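Local coordinates for protein bradyzoite surface antigen BSR4 (Toxoplasma gondii, PDB 2JKS) that is a bradyzoite surface antigen of the SRS family, built of two SRS domains and binding zinc ions in the crystal, its precise biological role being unsettled, at residues L198-C202 with F271-C275; A220-N226 with S300-L304. All coordinates share one frame; numbering follows the deposited sequence.

Contact 1 (L198-C202 with F271-C275); sequences LTINC and FLVGC
The sulfur of C275 is bonded to C202 SG at 2.0 Å and has I200 CG2 packed against it at 3.4 Å. This disulfide joins the two sheets of the second SRS domain, a β-sandwich, at one end of a buried interface between strands 197-201 and 269-277. The strands belong to different sheets and face each other across the core; the axes of the short segments come within 7.6 Å at an angle of 31°. In the I200 side chain CG2 stands anti to the backbone N, which turns it to the sulfur, while CD1, at the end of the other branch, reaches V273 CG2 at 4.3 Å. Further from the disulfide, L198 and F271 approach from opposite directions. The F271 ring rises from a CB that does not itself point across, and L198 CD2 meets it obliquely, with V305 and M191 closing in on both residues. Y178 touches C275 and hydrogen-bonds through its OH to the carbonyl of C202. The bridge twists with a chi3 of -78°, and the C275 CB lies 3.7 Å from the C202 CB.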
loop_
_atom_site.group_PDB
_atom_site.type_symbol
_atom_site.label_atom_id
_atom_site.label_comp_id
_atom_site.label_asym_id
_atom_site.label_seq_id
_atom_site.Cartn_x
_atom_site.Cartn_y
_atom_site.Cartn_z
ATOM N N LEU A 198 -22.596 7.082 0.911
ATOM C CA LEU A 198 -21.219 7.117 1.328
ATOM C C LEU A 198 -20.744 5.662 1.423
ATOM O O LEU A 198 -21.318 4.900 2.170
ATOM C CB LEU A 198 -21.166 7.742 2.722
ATOM C CG LEU A 198 -19.765 7.799 3.327
ATOM C CD1 LEU A 198 -18.735 8.589 2.483
ATOM C CD2 LEU A 198 -19.872 8.333 4.818
ATOM N N THR A 199 -19.669 5.318 0.717
ATOM C CA THR A 199 -19.053 3.996 0.846
ATOM C C THR A 199 -17.671 4.160 1.405
ATOM O O THR A 199 -16.874 4.943 0.874
ATOM C CB THR A 199 -18.944 3.291 -0.508
ATOM O OG1 THR A 199 -20.252 3.214 -1.092
ATOM C CG2 THR A 199 -18.336 1.856 -0.352
ATOM N N ILE A 200 -17.383 3.379 2.434
ATOM C CA ILE A 200 -16.061 3.317 3.009
ATOM C C ILE A 200 -15.479 1.943 2.809
ATOM O O ILE A 200 -16.047 0.950 3.253
ATOM C CB ILE A 200 -16.105 3.611 4.523
ATOM C CG1 ILE A 200 -16.928 4.889 4.834
ATOM C CG2 ILE A 200 -14.670 3.668 5.133
ATOM C CD1 ILE A 200 -16.353 6.173 4.324
ATOM N N ASN A 201 -14.368 1.897 2.078
ATOM C CA ASN A 201 -13.625 0.654 1.895
ATOM C C ASN A 201 -12.343 0.670 2.727
ATOM O O ASN A 201 -11.397 1.446 2.427
ATOM C CB ASN A 201 -13.322 0.410 0.429
ATOM C CG ASN A 201 -14.586 0.247 -0.415
ATOM O OD1 ASN A 201 -15.570 -0.396 0.005
ATOM N ND2 ASN A 201 -14.589 0.868 -1.583
ATOM N N CYS A 202 -12.315 -0.144 3.800
ATOM C CA CYS A 202 -11.094 -0.228 4.601
ATOM C C CYS A 202 -10.052 -1.239 4.047
ATOM O O CYS A 202 -8.881 -1.141 4.380
ATOM C CB CYS A 202 -11.366 -0.585 6.081
ATOM S SG CYS A 202 -12.497 0.556 6.921
ATOM N N PHE A 271 -20.279 14.670 10.446
ATOM C CA PHE A 271 -19.973 13.484 11.245
ATOM C C PHE A 271 -18.649 12.915 10.738
ATOM O O PHE A 271 -18.207 13.250 9.633
ATOM C CB PHE A 271 -21.117 12.452 11.265
ATOM C CG PHE A 271 -21.363 11.759 9.937
ATOM C CD1 PHE A 271 -20.701 10.552 9.625
ATOM C CD2 PHE A 271 -22.234 12.316 8.985
ATOM C CE1 PHE A 271 -20.951 9.901 8.440
ATOM C CE2 PHE A 271 -22.495 11.630 7.780
ATOM C CZ PHE A 271 -21.861 10.443 7.506
ATOM N N LEU A 272 -18.018 12.077 11.566
ATOM C CA LEU A 272 -16.754 11.478 11.192
ATOM C C LEU A 272 -16.835 9.956 11.350
ATOM O O LEU A 272 -17.309 9.464 12.328
ATOM C CB LEU A 272 -15.667 12.088 12.068
ATOM C CG LEU A 272 -14.184 11.865 11.960
ATOM C CD1 LEU A 272 -13.560 13.048 12.655
ATOM C CD2 LEU A 272 -13.731 10.556 12.619
ATOM N N VAL A 273 -16.364 9.231 10.339
ATOM C CA VAL A 273 -16.074 7.826 10.456
ATOM C C VAL A 273 -14.738 7.580 9.727
ATOM O O VAL A 273 -14.084 8.511 9.274
ATOM C CB VAL A 273 -17.155 6.960 9.774
ATOM C CG1 VAL A 273 -18.480 7.057 10.501
ATOM C CG2 VAL A 273 -17.333 7.420 8.308
ATOM N N GLY A 274 -14.330 6.321 9.660
ATOM C CA GLY A 274 -13.137 5.989 8.916
ATOM C C GLY A 274 -12.668 4.580 9.135
ATOM O O GLY A 274 -13.472 3.654 9.421
ATOM N N CYS A 275 -11.354 4.417 8.958
ATOM C CA CYS A 275 -10.697 3.116 9.016
ATOM C C CYS A 275 -9.438 3.242 9.830
ATOM O O CYS A 275 -8.620 4.151 9.624
ATOM C CB CYS A 275 -10.373 2.602 7.597
ATOM S SG CYS A 275 -11.769 2.416 6.475
#

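Contact 2 (A220-N226 with S300-L304)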
loop_
_atom_site.group_PDB
_atom_site.type_symbol
_atom_site.label_atom_id
_atom_site.label_comp_id
_atom_site.label_asym_id
_atom_site.label_seq_id
_atom_site.Cartn_x
_atom_site.Cartn_y
_atom_site.Cartn_z
ATOM N N ALA A 220 -17.373 15.129 15.137
ATOM C CA ALA A 220 -16.505 15.598 14.070
ATOM C C ALA A 220 -15.422 16.560 14.574
ATOM O O ALA A 220 -14.422 16.698 13.902
ATOM C CB ALA A 220 -17.324 16.200 12.920
ATOM N N ASP A 221 -15.605 17.159 15.771
ATOM C CA ASP A 221 -14.657 18.206 16.309
ATOM C C ASP A 221 -13.208 17.741 16.388
ATOM O O ASP A 221 -12.290 18.509 16.148
ATOM C CB ASP A 221 -15.026 18.704 17.729
ATOM C CG ASP A 221 -16.521 18.731 18.005
ATOM O OD1 ASP A 221 -17.334 18.777 17.045
ATOM O OD2 ASP A 221 -16.886 18.717 19.228
ATOM N N SER A 222 -12.994 16.467 16.703
ATOM C CA SER A 222 -11.619 15.942 16.792
ATOM C C SER A 222 -10.865 15.946 15.451
ATOM O O SER A 222 -9.655 15.958 15.436
ATOM C CB SER A 222 -11.625 14.494 17.341
ATOM O OG SER A 222 -11.956 13.584 16.278
ATOM N N LYS A 223 -11.604 15.917 14.329
ATOM C CA LYS A 223 -10.989 15.735 12.982
ATOM C C LYS A 223 -9.985 14.561 12.872
ATOM O O LYS A 223 -9.093 14.537 12.028
ATOM C CB LYS A 223 -10.420 17.089 12.436
ATOM C CG LYS A 223 -11.351 18.310 12.571
ATOM C CD LYS A 223 -12.699 18.139 11.905
ATOM C CE LYS A 223 -13.499 19.501 11.723
ATOM N NZ LYS A 223 -14.994 19.284 11.919
ATOM N N ASP A 224 -10.180 13.529 13.700
ATOM C CA ASP A 224 -9.215 12.454 13.748
ATOM C C ASP A 224 -9.964 11.230 14.203
ATOM O O ASP A 224 -10.440 11.145 15.345
ATOM C CB ASP A 224 -8.090 12.824 14.732
ATOM C CG ASP A 224 -7.031 11.777 14.850
ATOM O OD1 ASP A 224 -7.057 10.707 14.188
ATOM O OD2 ASP A 224 -6.111 12.054 15.616
ATOM N N VAL A 225 -10.067 10.254 13.317
ATOM C CA VAL A 225 -10.738 9.005 13.693
ATOM C C VAL A 225 -10.068 8.275 14.899
ATOM O O VAL A 225 -10.710 7.435 15.533
ATOM C CB VAL A 225 -10.853 8.057 12.447
ATOM C CG1 VAL A 225 -9.520 7.393 12.106
ATOM C CG2 VAL A 225 -11.960 7.016 12.625
ATOM N N ASN A 226 -8.792 8.553 15.153
ATOM C CA ASN A 226 -8.108 7.973 16.303
ATOM C C ASN A 226 -8.576 8.562 17.640
ATOM O O ASN A 226 -8.352 7.933 18.698
ATOM C CB ASN A 226 -6.592 8.135 16.208
ATOM C CG ASN A 226 -5.951 7.287 15.152
ATOM O OD1 ASN A 226 -6.426 6.213 14.770
ATOM N ND2 ASN A 226 -4.790 7.750 14.713
ATOM N N SER A 300 -4.073 6.373 10.390
ATOM C CA SER A 300 -5.501 6.066 10.206
ATOM C C SER A 300 -6.152 6.978 9.172
ATOM O O SER A 300 -5.686 8.079 8.901
ATOM C CB SER A 300 -6.281 6.222 11.520
ATOM O OG SER A 300 -5.705 5.381 12.487
ATOM N N CYS A 301 -7.260 6.498 8.639
ATOM C CA CYS A 301 -8.011 7.177 7.609
ATOM C C CYS A 301 -9.261 7.833 8.199
ATOM O O CYS A 301 -10.186 7.137 8.645
ATOM C CB CYS A 301 -8.383 6.140 6.568
ATOM S SG CYS A 301 -9.370 6.692 5.144
ATOM N N THR A 302 -9.296 9.179 8.172
ATOM C CA THR A 302 -10.412 9.895 8.756
ATOM C C THR A 302 -11.269 10.417 7.632
ATOM O O THR A 302 -10.748 11.084 6.715
ATOM C CB THR A 302 -9.892 11.112 9.607
ATOM O OG1 THR A 302 -9.055 10.642 10.672
ATOM C CG2 THR A 302 -11.024 11.977 10.122
ATOM N N VAL A 303 -12.577 10.155 7.710
ATOM C CA VAL A 303 -13.464 10.637 6.693
ATOM C C VAL A 303 -14.380 11.648 7.370
ATOM O O VAL A 303 -15.213 11.251 8.202
ATOM C CB VAL A 303 -14.267 9.477 6.008
ATOM C CG1 VAL A 303 -15.188 10.047 4.934
ATOM C CG2 VAL A 303 -13.254 8.408 5.467
ATOM N N LEU A 304 -14.203 12.924 7.002
ATOM C CA LEU A 304 -15.017 14.020 7.515
ATOM C C LEU A 304 -16.137 14.334 6.582
ATOM O O LEU A 304 -15.928 14.871 5.489
ATOM C CB LEU A 304 -14.163 15.265 7.718
ATOM C CG LEU A 304 -14.930 16.453 8.311
ATOM C CD1 LEU A 304 -15.481 16.132 9.702
ATOM C CD2 LEU A 304 -13.930 17.624 8.370
#
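An Asx turn at D224-N226 lies where the loop between strands 216-218 and 230-232 meets T302 and S300. Within it, D224 OD1 accepts from N226 N at 2.9 Å, met from above the carboxylate plane, while D224 OD2 forms a salt bridge with R227. Inside the turn V225 N donates to T302 OG1 over 2.9 Å in an almost straight bond, 177° at the hydrogen. In this way a side chain of the strand takes up a buried backbone N-H of the loop. One residue further along the loop, N226 OD1 accepts from S300 OG over a short 2.5 Å, with a C=O...donor angle of 117° and the hydroxyl tilted slightly out of the carbonyl plane. Between these two bonds V225 CG1, set between its own backbone N and carbonyl carbon (chi1 76°), presses on S300 CB at 3.5 Å, a tight carbon pair, and on the C301 carbonyl oxygen. The loop thus lies over the face of strand 301-307 that carries S300, T302 and L304, while C301 points away from it to its disulfide partner C176, so the strand presents one face to the loop and the other to the interior of the SRS-domain sandwich. At the other end the backbone turns back through a bond from K223 N to A220 O. Here A220 CB touches L304 CD1 at 3.7 Å, and the bent K223 chain passes obliquely over the leucine, its CD 3.8 Å from L304 CD2.

In the fold
Contacts 1 and 2 lie in the second SRS domain with their centres 10 Å apart, and they meet through the pairing of neighbouring antiparallel strands 269-277 and 301-307. V273 O and V303 N are 2.7 Å apart and C275 O and C301 N 2.9 Å apart, both probable hydrogen bonds. Strand 269-277 turns V273 and C275 inward to contact 1 and L272 outward to the loop of contact 2, where L272 CD2 lies 3.5 Å from V225 CA. Zinc sites are peripheral: the C202 side chain is about 7 Å from that of the zinc ligand D205 and about 11 Å from a bound zinc ion, and the L304 side chain about 10 Å from that of E190, another zinc ligand.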